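PDB 6Y1X: radical SAM domain protein from Methanothrix thermoacetophila, which is the radical SAM carbide synthase NifB, an iron-sulfur enzyme that takes part in maturing the iron-molybdenum cofactor of nitrogenase. Local coordinates for residues Q88-R93 and F122-L127; L144-R149 and I161-N166; K202-A207 and M239-H244; H228-A233 and S274-Q279. All blocks are in the same frame, centred on the assembly; numbering follows the deposited sequence.

Contact 1: residues Q88-R93 and F122-L127; sequences QEALER and FETLRL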
loop_
_atom_site.group_PDB
_atom_site.type_symbol
_atom_site.label_atom_id
_atom_site.label_comp_id
_atom_site.label_asym_id
_atom_site.label_seq_id
_atom_site.Cartn_x
_atom_site.Cartn_y
_atom_site.Cartn_z
ATOM N N GLN A 88 -19.903 -9.808 -2.496
ATOM C CA GLN A 88 -20.413 -11.172 -2.417
ATOM C C GLN A 88 -19.553 -12.129 -3.234
ATOM O O GLN A 88 -19.225 -13.228 -2.771
ATOM C CB GLN A 88 -21.867 -11.211 -2.889
ATOM C CG GLN A 88 -22.732 -12.204 -2.138
ATOM C CD GLN A 88 -22.807 -11.897 -0.654
ATOM O OE1 GLN A 88 -23.196 -10.799 -0.253
ATOM N NE2 GLN A 88 -22.425 -12.866 0.171
ATOM N N GLU A 89 -19.177 -11.730 -4.452
ATOM C CA GLU A 89 -18.315 -12.574 -5.272
ATOM C C GLU A 89 -16.952 -12.767 -4.620
ATOM O O GLU A 89 -16.391 -13.869 -4.650
ATOM C CB GLU A 89 -18.162 -11.964 -6.666
ATOM C CG GLU A 89 -19.438 -11.986 -7.486
ATOM C CD GLU A 89 -19.387 -11.052 -8.676
ATOM O OE1 GLU A 89 -18.405 -10.290 -8.800
ATOM O OE2 GLU A 89 -20.337 -11.077 -9.487
ATOM N N ALA A 90 -16.406 -11.708 -4.018
ATOM C CA ALA A 90 -15.107 -11.816 -3.363
ATOM C C ALA A 90 -15.156 -12.812 -2.213
ATOM O O ALA A 90 -14.231 -13.614 -2.035
ATOM C CB ALA A 90 -14.650 -10.444 -2.871
ATOM N N LEU A 91 -16.226 -12.773 -1.414
ATOM C CA LEU A 91 -16.385 -13.754 -0.346
ATOM C C LEU A 91 -16.454 -15.168 -0.910
ATOM O O LEU A 91 -15.900 -16.108 -0.327
ATOM C CB LEU A 91 -17.632 -13.440 0.482
ATOM C CG LEU A 91 -17.886 -14.378 1.663
ATOM C CD1 LEU A 91 -16.736 -14.313 2.658
ATOM C CD2 LEU A 91 -19.202 -14.036 2.339
ATOM N N GLU A 92 -17.137 -15.338 -2.045
ATOM C CA GLU A 92 -17.207 -16.650 -2.677
ATOM C C GLU A 92 -15.834 -17.121 -3.143
ATOM O O GLU A 92 -15.534 -18.319 -3.087
ATOM C CB GLU A 92 -18.184 -16.609 -3.850
ATOM C CG GLU A 92 -19.628 -16.405 -3.434
ATOM C CD GLU A 92 -20.538 -16.134 -4.613
ATOM O OE1 GLU A 92 -21.764 -16.015 -4.402
ATOM O OE2 GLU A 92 -20.029 -16.032 -5.749
ATOM N N ARG A 93 -14.992 -16.204 -3.632
ATOM C CA ARG A 93 -13.644 -16.615 -4.016
ATOM C C ARG A 93 -12.830 -17.042 -2.801
ATOM O O ARG A 93 -12.044 -17.993 -2.879
ATOM C CB ARG A 93 -12.925 -15.509 -4.787
ATOM C CG ARG A 93 -11.552 -15.971 -5.278
ATOM C CD ARG A 93 -10.837 -14.925 -6.099
ATOM N NE ARG A 93 -11.426 -14.784 -7.428
ATOM N N PHE A 122 -14.741 -2.005 2.444
ATOM C CA PHE A 122 -15.163 -2.178 3.827
ATOM C C PHE A 122 -16.221 -3.263 3.943
ATOM O O PHE A 122 -16.233 -4.026 4.913
ATOM C CB PHE A 122 -15.660 -0.840 4.373
ATOM C CG PHE A 122 -14.645 0.257 4.251
ATOM C CD1 PHE A 122 -13.710 0.466 5.254
ATOM C CD2 PHE A 122 -14.578 1.035 3.105
ATOM C CE1 PHE A 122 -12.758 1.456 5.136
ATOM C CE2 PHE A 122 -13.622 2.024 2.974
ATOM C CZ PHE A 122 -12.712 2.237 3.990
ATOM N N GLU A 123 -17.120 -3.343 2.959
ATOM C CA GLU A 123 -18.128 -4.394 2.972
ATOM C C GLU A 123 -17.491 -5.767 2.795
ATOM O O GLU A 123 -17.902 -6.738 3.440
ATOM C CB GLU A 123 -19.165 -4.133 1.881
ATOM C CG GLU A 123 -20.350 -5.072 1.913
ATOM C CD GLU A 123 -20.927 -5.228 3.307
ATOM O OE1 GLU A 123 -21.026 -6.380 3.779
ATOM O OE2 GLU A 123 -21.268 -4.201 3.934
ATOM N N THR A 124 -16.474 -5.859 1.937
ATOM C CA THR A 124 -15.813 -7.137 1.691
ATOM C C THR A 124 -15.076 -7.630 2.930
ATOM O O THR A 124 -15.244 -8.782 3.349
ATOM C CB THR A 124 -14.833 -7.002 0.527
ATOM O OG1 THR A 124 -15.548 -6.676 -0.670
ATOM C CG2 THR A 124 -14.075 -8.298 0.324
ATOM N N LEU A 125 -14.263 -6.766 3.542
ATOM C CA LEU A 125 -13.476 -7.199 4.688
ATOM C C LEU A 125 -14.351 -7.430 5.910
ATOM O O LEU A 125 -13.989 -8.220 6.787
ATOM C CB LEU A 125 -12.391 -6.175 4.994
ATOM C CG LEU A 125 -11.295 -6.109 3.934
ATOM C CD1 LEU A 125 -10.367 -4.974 4.256
ATOM C CD2 LEU A 125 -10.536 -7.429 3.843
ATOM N N ARG A 126 -15.495 -6.751 5.987
ATOM C CA ARG A 126 -16.467 -7.061 7.027
ATOM C C ARG A 126 -17.050 -8.456 6.828
ATOM O O ARG A 126 -17.225 -9.208 7.794
ATOM C CB ARG A 126 -17.571 -6.005 7.033
ATOM C CG ARG A 126 -18.593 -6.182 8.134
ATOM C CD ARG A 126 -19.850 -5.374 7.858
ATOM N NE ARG A 126 -20.585 -5.878 6.699
ATOM C CZ ARG A 126 -21.454 -6.884 6.742
ATOM N NH1 ARG A 126 -21.698 -7.505 7.890
ATOM N NH2 ARG A 126 -22.080 -7.273 5.639
ATOM N N LEU A 127 -17.347 -8.824 5.578
ATOM C CA LEU A 127 -17.862 -10.162 5.301
ATOM C C LEU A 127 -16.811 -11.233 5.570
ATOM O O LEU A 127 -17.110 -12.260 6.192
ATOM C CB LEU A 127 -18.342 -10.256 3.852
ATOM C CG LEU A 127 -19.631 -9.545 3.439
ATOM C CD1 LEU A 127 -19.820 -9.649 1.933
ATOM C CD2 LEU A 127 -20.831 -10.133 4.169
#

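Contact 2: residues L144-R149 and I161-N166; sequences LLLPDR and ITVTLN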
loop_
_atom_site.group_PDB
_atom_site.type_symbol
_atom_site.label_atom_id
_atom_site.label_comp_id
_atom_site.label_asym_id
_atom_site.label_seq_id
_atom_site.Cartn_x
_atom_site.Cartn_y
_atom_site.Cartn_z
ATOM N N LEU A 144 -4.280 8.774 1.289
ATOM C CA LEU A 144 -5.066 10.005 1.272
ATOM C C LEU A 144 -6.287 9.910 2.180
ATOM O O LEU A 144 -6.593 10.857 2.912
ATOM C CB LEU A 144 -5.497 10.346 -0.153
ATOM C CG LEU A 144 -6.314 11.638 -0.261
ATOM C CD1 LEU A 144 -5.530 12.864 0.202
ATOM C CD2 LEU A 144 -6.815 11.823 -1.687
ATOM N N LEU A 145 -6.986 8.779 2.165
ATOM C CA LEU A 145 -8.179 8.618 2.988
ATOM C C LEU A 145 -7.912 7.861 4.280
ATOM O O LEU A 145 -8.863 7.520 4.988
ATOM C CB LEU A 145 -9.292 7.932 2.194
ATOM C CG LEU A 145 -9.990 8.808 1.154
ATOM C CD1 LEU A 145 -10.961 7.995 0.309
ATOM C CD2 LEU A 145 -10.700 9.972 1.842
ATOM N N LEU A 146 -6.649 7.589 4.604
ATOM C CA LEU A 146 -6.347 6.827 5.815
ATOM C C LEU A 146 -6.828 7.534 7.078
ATOM O O LEU A 146 -7.425 6.864 7.941
ATOM C CB LEU A 146 -4.848 6.509 5.874
ATOM C CG LEU A 146 -4.432 5.566 7.005
ATOM C CD1 LEU A 146 -5.294 4.326 6.989
ATOM C CD2 LEU A 146 -2.960 5.193 6.906
ATOM N N PRO A 147 -6.620 8.845 7.266
ATOM C CA PRO A 147 -7.174 9.477 8.477
ATOM C C PRO A 147 -8.681 9.352 8.570
ATOM O O PRO A 147 -9.214 9.152 9.668
ATOM C CB PRO A 147 -6.754 10.948 8.338
ATOM C CG PRO A 147 -5.643 10.961 7.384
ATOM C CD PRO A 147 -5.816 9.792 6.468
ATOM N N ASP A 148 -9.386 9.468 7.444
ATOM C CA ASP A 148 -10.844 9.451 7.467
ATOM C C ASP A 148 -11.410 8.051 7.674
ATOM O O ASP A 148 -12.516 7.911 8.202
ATOM C CB ASP A 148 -11.406 10.044 6.174
ATOM C CG ASP A 148 -11.235 11.549 6.095
ATOM O OD1 ASP A 148 -10.868 12.165 7.119
ATOM O OD2 ASP A 148 -11.470 12.119 5.008
ATOM N N ARG A 149 -10.677 7.007 7.289
ATOM C CA ARG A 149 -11.226 5.659 7.311
ATOM C C ARG A 149 -10.537 4.727 8.300
ATOM O O ARG A 149 -10.933 3.560 8.396
ATOM C CB ARG A 149 -11.163 5.029 5.911
ATOM C CG ARG A 149 -11.974 5.760 4.844
ATOM C CD ARG A 149 -13.368 6.165 5.312
ATOM N NE ARG A 149 -14.263 5.043 5.565
ATOM C CZ ARG A 149 -15.167 4.601 4.695
ATOM N NH1 ARG A 149 -15.276 5.178 3.506
ATOM N NH2 ARG A 149 -15.953 3.579 5.011
ATOM N N ILE A 161 -1.476 -2.704 7.595
ATOM C CA ILE A 161 -1.774 -1.633 6.651
ATOM C C ILE A 161 -0.503 -1.287 5.895
ATOM O O ILE A 161 0.557 -1.104 6.501
ATOM C CB ILE A 161 -2.334 -0.379 7.352
ATOM C CG1 ILE A 161 -3.699 -0.678 7.977
ATOM C CG2 ILE A 161 -2.452 0.776 6.368
ATOM C CD1 ILE A 161 -4.242 0.462 8.808
ATOM N N THR A 162 -0.598 -1.223 4.574
ATOM C CA THR A 162 0.499 -0.745 3.753
ATOM C C THR A 162 0.137 0.631 3.220
ATOM O O THR A 162 -0.933 0.813 2.632
ATOM C CB THR A 162 0.768 -1.702 2.590
ATOM O OG1 THR A 162 1.382 -2.894 3.084
ATOM C CG2 THR A 162 1.703 -1.053 1.572
ATOM N N VAL A 163 1.027 1.594 3.419
ATOM C CA VAL A 163 0.861 2.931 2.869
ATOM C C VAL A 163 1.995 3.143 1.884
ATOM O O VAL A 163 3.158 2.892 2.217
ATOM C CB VAL A 163 0.877 4.010 3.969
ATOM C CG1 VAL A 163 0.721 5.395 3.362
ATOM C CG2 VAL A 163 -0.192 3.730 5.018
ATOM N N THR A 164 1.676 3.629 0.692
ATOM C CA THR A 164 2.717 3.993 -0.260
ATOM C C THR A 164 3.070 5.459 -0.045
ATOM O O THR A 164 2.249 6.350 -0.289
ATOM C CB THR A 164 2.286 3.715 -1.696
ATOM O OG1 THR A 164 2.148 2.300 -1.871
ATOM C CG2 THR A 164 3.354 4.216 -2.677
ATOM N N LEU A 165 4.292 5.703 0.414
ATOM C CA LEU A 165 4.763 7.033 0.777
ATOM C C LEU A 165 6.013 7.303 -0.046
ATOM O O LEU A 165 7.068 6.712 0.205
ATOM C CB LEU A 165 5.049 7.131 2.274
ATOM C CG LEU A 165 5.500 8.483 2.823
ATOM C CD1 LEU A 165 4.434 9.534 2.588
ATOM C CD2 LEU A 165 5.799 8.359 4.300
ATOM N N ASN A 166 5.882 8.167 -1.050
ATOM C CA ASN A 166 6.957 8.398 -2.000
ATOM C C ASN A 166 7.721 9.679 -1.715
ATOM O O ASN A 166 8.725 9.945 -2.383
ATOM C CB ASN A 166 6.397 8.443 -3.424
ATOM C CG ASN A 166 5.924 7.090 -3.898
ATOM O OD1 ASN A 166 6.488 6.060 -3.526
ATOM N ND2 ASN A 166 4.872 7.078 -4.708
#

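Contact 3: residues K202-A207 and M239-H244; sequences KGIEEA and MGVFIH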
loop_
_atom_site.group_PDB
_atom_site.type_symbol
_atom_site.label_atom_id
_atom_site.label_comp_id
_atom_site.label_asym_id
_atom_site.label_seq_id
_atom_site.Cartn_x
_atom_site.Cartn_y
_atom_site.Cartn_z
ATOM N N LYS A 202 -0.770 11.906 9.038
ATOM C CA LYS A 202 -1.799 11.773 10.070
ATOM C C LYS A 202 -2.362 10.359 10.119
ATOM O O LYS A 202 -2.642 9.831 11.202
ATOM C CB LYS A 202 -2.924 12.782 9.836
ATOM C CG LYS A 202 -2.534 14.233 10.089
ATOM C CD LYS A 202 -3.699 15.173 9.800
ATOM C CE LYS A 202 -3.536 16.513 10.510
ATOM N NZ LYS A 202 -2.316 17.247 10.066
ATOM N N GLY A 203 -2.545 9.729 8.960
ATOM C CA GLY A 203 -3.118 8.393 8.951
ATOM C C GLY A 203 -2.167 7.346 9.494
ATOM O O GLY A 203 -2.567 6.479 10.274
ATOM N N ILE A 204 -0.887 7.440 9.126
ATOM C CA ILE A 204 0.122 6.530 9.663
ATOM C C ILE A 204 0.214 6.684 11.173
ATOM O O ILE A 204 0.237 5.696 11.918
ATOM C CB ILE A 204 1.481 6.780 8.983
ATOM C CG1 ILE A 204 1.447 6.300 7.531
ATOM C CG2 ILE A 204 2.615 6.125 9.765
ATOM C CD1 ILE A 204 2.639 6.750 6.715
ATOM N N GLU A 205 0.285 7.928 11.644
ATOM C CA GLU A 205 0.327 8.177 13.081
ATOM C C GLU A 205 -0.871 7.543 13.782
ATOM O O GLU A 205 -0.725 6.897 14.827
ATOM C CB GLU A 205 0.376 9.684 13.334
ATOM C CG GLU A 205 0.294 10.099 14.788
ATOM C CD GLU A 205 0.444 11.601 14.953
ATOM O OE1 GLU A 205 0.630 12.293 13.929
ATOM O OE2 GLU A 205 0.368 12.090 16.100
ATOM N N GLU A 206 -2.069 7.715 13.214
ATOM C CA GLU A 206 -3.266 7.175 13.852
ATOM C C GLU A 206 -3.281 5.650 13.787
ATOM O O GLU A 206 -3.704 4.988 14.743
ATOM C CB GLU A 206 -4.521 7.767 13.210
ATOM C CG GLU A 206 -5.824 7.302 13.844
ATOM C CD GLU A 206 -5.926 7.652 15.326
ATOM O OE1 GLU A 206 -5.284 8.631 15.763
ATOM O OE2 GLU A 206 -6.657 6.949 16.054
ATOM N N ALA A 207 -2.866 5.079 12.652
ATOM C CA ALA A 207 -2.766 3.628 12.539
ATOM C C ALA A 207 -1.807 3.062 13.579
ATOM O O ALA A 207 -2.108 2.055 14.234
ATOM C CB ALA A 207 -2.320 3.240 11.128
ATOM N N MET A 239 8.089 7.522 13.483
ATOM C CA MET A 239 6.643 7.424 13.625
ATOM C C MET A 239 6.165 6.042 14.047
ATOM O O MET A 239 4.979 5.889 14.353
ATOM C CB MET A 239 5.961 7.827 12.322
ATOM C CG MET A 239 6.169 9.286 11.959
ATOM S SD MET A 239 5.370 9.690 10.401
ATOM C CE MET A 239 3.697 9.980 10.955
ATOM N N GLY A 240 7.038 5.041 14.076
ATOM C CA GLY A 240 6.627 3.713 14.489
ATOM C C GLY A 240 6.229 2.762 13.387
ATOM O O GLY A 240 5.614 1.731 13.679
ATOM N N VAL A 241 6.549 3.072 12.130
ATOM C CA VAL A 241 6.342 2.116 11.049
ATOM C C VAL A 241 7.201 0.882 11.281
ATOM O O VAL A 241 8.329 0.965 11.783
ATOM C CB VAL A 241 6.644 2.788 9.699
ATOM C CG1 VAL A 241 6.692 1.765 8.575
ATOM C CG2 VAL A 241 5.581 3.836 9.411
ATOM N N PHE A 242 6.651 -0.283 10.949
ATOM C CA PHE A 242 7.332 -1.527 11.276
ATOM C C PHE A 242 8.359 -1.922 10.222
ATOM O O PHE A 242 9.461 -2.359 10.567
ATOM C CB PHE A 242 6.311 -2.652 11.446
ATOM C CG PHE A 242 6.932 -4.002 11.640
ATOM C CD1 PHE A 242 7.554 -4.333 12.831
ATOM C CD2 PHE A 242 6.910 -4.935 10.618
ATOM C CE1 PHE A 242 8.134 -5.576 13.000
ATOM C CE2 PHE A 242 7.488 -6.180 10.784
ATOM C CZ PHE A 242 8.101 -6.498 11.973
ATOM N N ILE A 243 8.039 -1.757 8.940
ATOM C CA ILE A 243 8.925 -2.230 7.883
ATOM C C ILE A 243 8.781 -1.327 6.665
ATOM O O ILE A 243 7.723 -0.743 6.422
ATOM C CB ILE A 243 8.640 -3.716 7.550
ATOM C CG1 ILE A 243 9.724 -4.305 6.644
ATOM C CG2 ILE A 243 7.247 -3.889 6.960
ATOM C CD1 ILE A 243 9.616 -5.802 6.466
ATOM N N HIS A 244 9.853 -1.239 5.883
ATOM C CA HIS A 244 9.941 -0.349 4.733
ATOM C C HIS A 244 10.251 -1.183 3.500
ATOM O O HIS A 244 11.189 -1.988 3.512
ATOM C CB HIS A 244 11.047 0.682 4.953
ATOM C CG HIS A 244 11.049 1.807 3.965
ATOM N ND1 HIS A 244 12.147 2.618 3.776
ATOM C CD2 HIS A 244 10.085 2.282 3.142
ATOM C CE1 HIS A 244 11.866 3.533 2.865
ATOM N NE2 HIS A 244 10.619 3.355 2.469
#

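Contact 4: residues H228-A233 and S274-Q279; sequences HVFDIA and SKIIKQ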
loop_
_atom_site.group_PDB
_atom_site.type_symbol
_atom_site.label_atom_id
_atom_site.label_comp_id
_atom_site.label_asym_id
_atom_site.label_seq_id
_atom_site.Cartn_x
_atom_site.Cartn_y
_atom_site.Cartn_z
ATOM N N HIS A 228 16.037 11.293 -1.570
ATOM C CA HIS A 228 15.051 11.677 -0.565
ATOM C C HIS A 228 14.562 10.482 0.245
ATOM O O HIS A 228 14.053 10.660 1.357
ATOM C CB HIS A 228 13.872 12.376 -1.249
ATOM C CG HIS A 228 12.810 12.857 -0.308
ATOM N ND1 HIS A 228 13.072 13.719 0.735
ATOM C CD2 HIS A 228 11.475 12.628 -0.281
ATOM C CE1 HIS A 228 11.950 13.983 1.378
ATOM N NE2 HIS A 228 10.965 13.335 0.780
ATOM N N VAL A 229 14.713 9.266 -0.280
ATOM C CA VAL A 229 14.233 8.078 0.425
ATOM C C VAL A 229 14.884 7.952 1.798
ATOM O O VAL A 229 14.289 7.385 2.720
ATOM C CB VAL A 229 14.450 6.812 -0.436
ATOM C CG1 VAL A 229 15.925 6.529 -0.643
ATOM C CG2 VAL A 229 13.737 5.611 0.175
ATOM N N PHE A 230 16.103 8.476 1.964
ATOM C CA PHE A 230 16.721 8.503 3.288
ATOM C C PHE A 230 15.886 9.323 4.269
ATOM O O PHE A 230 15.674 8.908 5.417
ATOM C CB PHE A 230 18.142 9.055 3.197
ATOM C CG PHE A 230 19.121 8.101 2.580
ATOM C CD1 PHE A 230 19.838 7.210 3.362
ATOM C CD2 PHE A 230 19.348 8.119 1.211
ATOM C CE1 PHE A 230 20.743 6.330 2.787
ATOM C CE2 PHE A 230 20.255 7.244 0.627
ATOM C CZ PHE A 230 20.953 6.351 1.417
ATOM N N ASP A 231 15.400 10.489 3.833
ATOM C CA ASP A 231 14.528 11.299 4.680
ATOM C C ASP A 231 13.219 10.571 4.974
ATOM O O ASP A 231 12.668 10.683 6.076
ATOM C CB ASP A 231 14.234 12.635 3.999
ATOM C CG ASP A 231 15.394 13.607 4.072
ATOM O OD1 ASP A 231 16.250 13.477 4.975
ATOM O OD2 ASP A 231 15.456 14.498 3.199
ATOM N N ILE A 232 12.684 9.848 3.987
ATOM C CA ILE A 232 11.465 9.072 4.214
ATOM C C ILE A 232 11.691 8.035 5.305
ATOM O O ILE A 232 10.882 7.894 6.231
ATOM C CB ILE A 232 10.985 8.408 2.912
ATOM C CG1 ILE A 232 10.647 9.454 1.849
ATOM C CG2 ILE A 232 9.795 7.471 3.187
ATOM C CD1 ILE A 232 10.368 8.834 0.494
ATOM N N ALA A 233 12.782 7.268 5.187
ATOM C CA ALA A 233 13.063 6.210 6.151
ATOM C C ALA A 233 13.197 6.752 7.566
ATOM O O ALA A 233 12.662 6.167 8.516
ATOM C CB ALA A 233 14.333 5.464 5.750
ATOM N N SER A 274 18.612 -0.154 5.727
ATOM C CA SER A 274 18.381 -1.139 6.780
ATOM C C SER A 274 18.962 -0.680 8.113
ATOM O O SER A 274 18.512 -1.130 9.173
ATOM C CB SER A 274 18.981 -2.486 6.387
ATOM O OG SER A 274 20.389 -2.386 6.270
ATOM N N LYS A 275 19.962 0.204 8.085
ATOM C CA LYS A 275 20.516 0.726 9.331
ATOM C C LYS A 275 19.580 1.729 9.993
ATOM O O LYS A 275 19.779 2.068 11.163
ATOM C CB LYS A 275 21.885 1.359 9.079
ATOM C CG LYS A 275 22.841 0.477 8.298
ATOM C CD LYS A 275 24.052 1.263 7.813
ATOM C CE LYS A 275 25.007 0.377 7.016
ATOM N NZ LYS A 275 26.103 1.156 6.366
ATOM N N ILE A 276 18.587 2.224 9.264
ATOM C CA ILE A 276 17.572 3.120 9.802
ATOM C C ILE A 276 16.320 2.357 10.212
ATOM O O ILE A 276 15.819 2.516 11.325
ATOM C CB ILE A 276 17.235 4.223 8.775
ATOM C CG1 ILE A 276 18.499 4.971 8.348
ATOM C CG2 ILE A 276 16.189 5.172 9.343
ATOM C CD1 ILE A 276 18.285 5.890 7.164
ATOM N N ILE A 277 15.801 1.524 9.313
ATOM C CA ILE A 277 14.536 0.828 9.519
ATOM C C ILE A 277 14.575 -0.492 8.765
ATOM O O ILE A 277 15.155 -0.585 7.679
ATOM C CB ILE A 277 13.336 1.698 9.079
ATOM C CG1 ILE A 277 12.012 1.029 9.468
ATOM C CG2 ILE A 277 13.409 2.030 7.591
ATOM C CD1 ILE A 277 10.795 1.915 9.284
ATOM N N LYS A 278 13.945 -1.509 9.350
ATOM C CA LYS A 278 13.852 -2.827 8.736
ATOM C C LYS A 278 13.338 -2.718 7.306
ATOM O O LYS A 278 12.376 -1.995 7.033
ATOM C CB LYS A 278 12.906 -3.695 9.573
ATOM C CG LYS A 278 12.754 -5.135 9.130
ATOM C CD LYS A 278 11.760 -5.861 10.038
ATOM C CE LYS A 278 11.625 -7.334 9.683
ATOM N NZ LYS A 278 12.869 -8.099 9.966
ATOM N N GLN A 279 14.015 -3.403 6.384
ATOM C CA GLN A 279 13.654 -3.388 4.974
ATOM C C GLN A 279 13.031 -4.710 4.548
ATOM O O GLN A 279 13.485 -5.781 4.960
ATOM C CB GLN A 279 14.890 -3.116 4.112
ATOM C CG GLN A 279 15.536 -1.777 4.384
ATOM C CD GLN A 279 14.684 -0.640 3.885
ATOM O OE1 GLN A 279 14.204 -0.667 2.751
ATOM N NE2 GLN A 279 14.450 0.345 4.738
#

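Contact 1: residues Q88-R93 and F122-L127
Gln88, Ala90 and Leu91 form the face that helix 87-100 presents to Thr124 and Leu127 of helix 119-131. Gln88 starts out pointing away from its neighbour, but in the conformer considered here a bend at chi2 (61°) brings the amide round, leaving its OE1 4.2 Å from Leu127 CD1. With Gln88 modelled in two conformers, this marginal contact is uncertain; in the one considered the two side chains cross at about a right angle. Two residues on, Ala90 supplies just a methyl group, and its CB lies 3.9 Å from CG2 of Thr124. The threonine turns its methyl to the partner helix, while its hydroxyl is bonded back to the carbonyl of Glu120. Val55 touches both residues of this pair and helps cover them. Leu91 follows, with CG swung anti to the main-chain nitrogen (chi1 -178°). Its two branches share the work on Leu127: CD2 rests 4.2 Å from the CB of Leu127, and CD1 sits 4.1 Å from the carbonyl oxygen of Leu127. The segment axes approach to 9.2 Å at a crossing angle of -37°, with the small Ala90 and Thr124 on the inner side. Neighbouring helices, running in roughly the same direction outside a parallel sheet, pack this way in the partial (beta/alpha)6 barrel of radical SAM enzymes.

Contact 2: residues L144-R149 and I161-N166
Leu146 makes the whole of this contact from the helical side, resting its forked end on Ile161 and Val163 of the strand. All the interactions across the interface are apolar. CD2 of Leu146 presses on CG2 of Val163 at 3.7 Å, while the other branch, CD1, lies more loosely over Ile161, 4.4 Å from its CD1. The fork can straddle two strand residues because CG of Leu146 stands anti to the main-chain nitrogen (chi1 -173°), and because Ile161 and Val163, two apart in a strand, emerge on the same face of the sheet. Polar interactions stay within each element or lead to other parts of the chain. The first turn of the helix is closed by the bond from Arg149 N to Leu145 O (3.0 Å), Leu145 being the N-cap. Strand 160-164 is held in the parallel sheet by backbone bonds from Ile161 to Ile213 and Lys215, and from Thr162 to Ile139 and Thr141. Thr162 points to the other face, where it touches an iron-sulfur cluster and its OG1 is hydrogen-bonded to Lys215 NZ. The contact therefore joins helix and strand of one beta-alpha-beta unit by apolar packing, with no hydrogen bond between the segments. Its chemistry implies a division of labour within the strand: one face carries hydrocarbon for the helix layer, and the other brings a hydroxyl group to the cluster pocket.

Contact 3: residues K202-A207 and M239-H244
Met239 and Ile204 meet at about a right angle, the methionine chain reaching helix 189-209 with its terminal methyl as the point of contact. Met239 sets off with CG anti to its carbonyl carbon, runs straight through chi2 and then turns at chi3 (83°). That last bend sets CE down against two residues of the helix, 4.2 Å from CG2 of Ile204. The same CE lies 4.0 Å from the backbone N of Glu205 and also touches the CB of that residue. The glutamate takes part through the root of its side chain, while the rest extends onward from CG at an exposed position. Ile204 offers its CG2 branch, which stands anti to the main-chain nitrogen and serves two partners at once. Beside the methionine methyl, this same branch meets Val241 at a slant, with 3.8 Å between the CG2 atoms of Ile204 and Val241. What separates the two partners along the chain is Gly240, whose positive phi (94°) belongs to a Schellman motif ending helix 229-239. Across this turn Met239 reaches Ile204 and Glu205, while Val241, which is buried, packs also on Val214 and Val216 of the neighbouring strand and on Ile236. No hydrogen bond joins the two segments. Methyl groups do nearly all the touching, so the chemistry is that of a hydrophobic seam: buried where Ile204 meets Val241, grading at Glu205 to an exposed margin, and dependent on fit more than on directed bonds.

Contact 4: residues H228-A233 and S274-Q279
The backbone oxygen of Ile277, a residue that packs on Ala233, accepts a bond from the side-chain amide of Gln279 two residues on. NE2 of Gln279 lies 3.2 Å from O of Ile277, with a fairly straight N-H...O angle of 152°, although the donor stands 44° above the carbonyl plane. The same NE2 has a second, weak partner in ND1 of His244, on the edge strand of the parallel sheet. The segment that follows helix 263-273 lies alongside helix 229-239 of the radical SAM beta-alpha core, the helix leading into that strand. A backbone hydrogen bond between Lys278 and His244 ties it to the strand, and the side-chain NZ of Lys237, on helix 229-239, is hydrogen-bonded to the carbonyl of Ile276. Between the segments themselves the contact is wholly apolar. Ala233 is its centre: its small CB touches two consecutive isoleucines, 4.0 Å from CG2 of Ile277 and 4.1 Å from CG2 of Ile276. In Ile277, CG1 is anti to the main-chain nitrogen (chi1 -173°), which leaves CG2 in the crowded position between nitrogen and carbonyl carbon, facing the alanine. Leu273 of helix 263-273 also touches Ala233 and Phe230. About one turn before Ala233, Phe230 meets the far end of Ile276, its ring atom CD1 lying 4.3 Å from CD1 of the isoleucine. The other branch of Ile276 reaches the helix backbone, where its CG2 sits 3.8 Å from the carbonyl oxygen of Ala233.

The four contacts follow the six-stranded parallel sheet from one flank to the other. Contact 1 closes before contact 2 opens, and contact 2 before contact 3, whereas contacts 3 and 4 interleave along the chain. Contacts 1 and 4 lie on opposite sides of the chain's centre, about 35 Å apart between centres. Contacts 2 and 3, with centres about 9 Å apart, touch directly: Leu146 CD2 comes within 3.5 Å of Gly203 C. Contact 4 joins contact 3 through the edge strand, where His244 N lies 2.9 Å from Lys278 O. Contact 1 meets contact 2 through Phe122, on which Arg149 makes a cation-pi interaction. Of the four, contact 2 holds a cluster-pocket residue, and contact 4 lies away from the known sites.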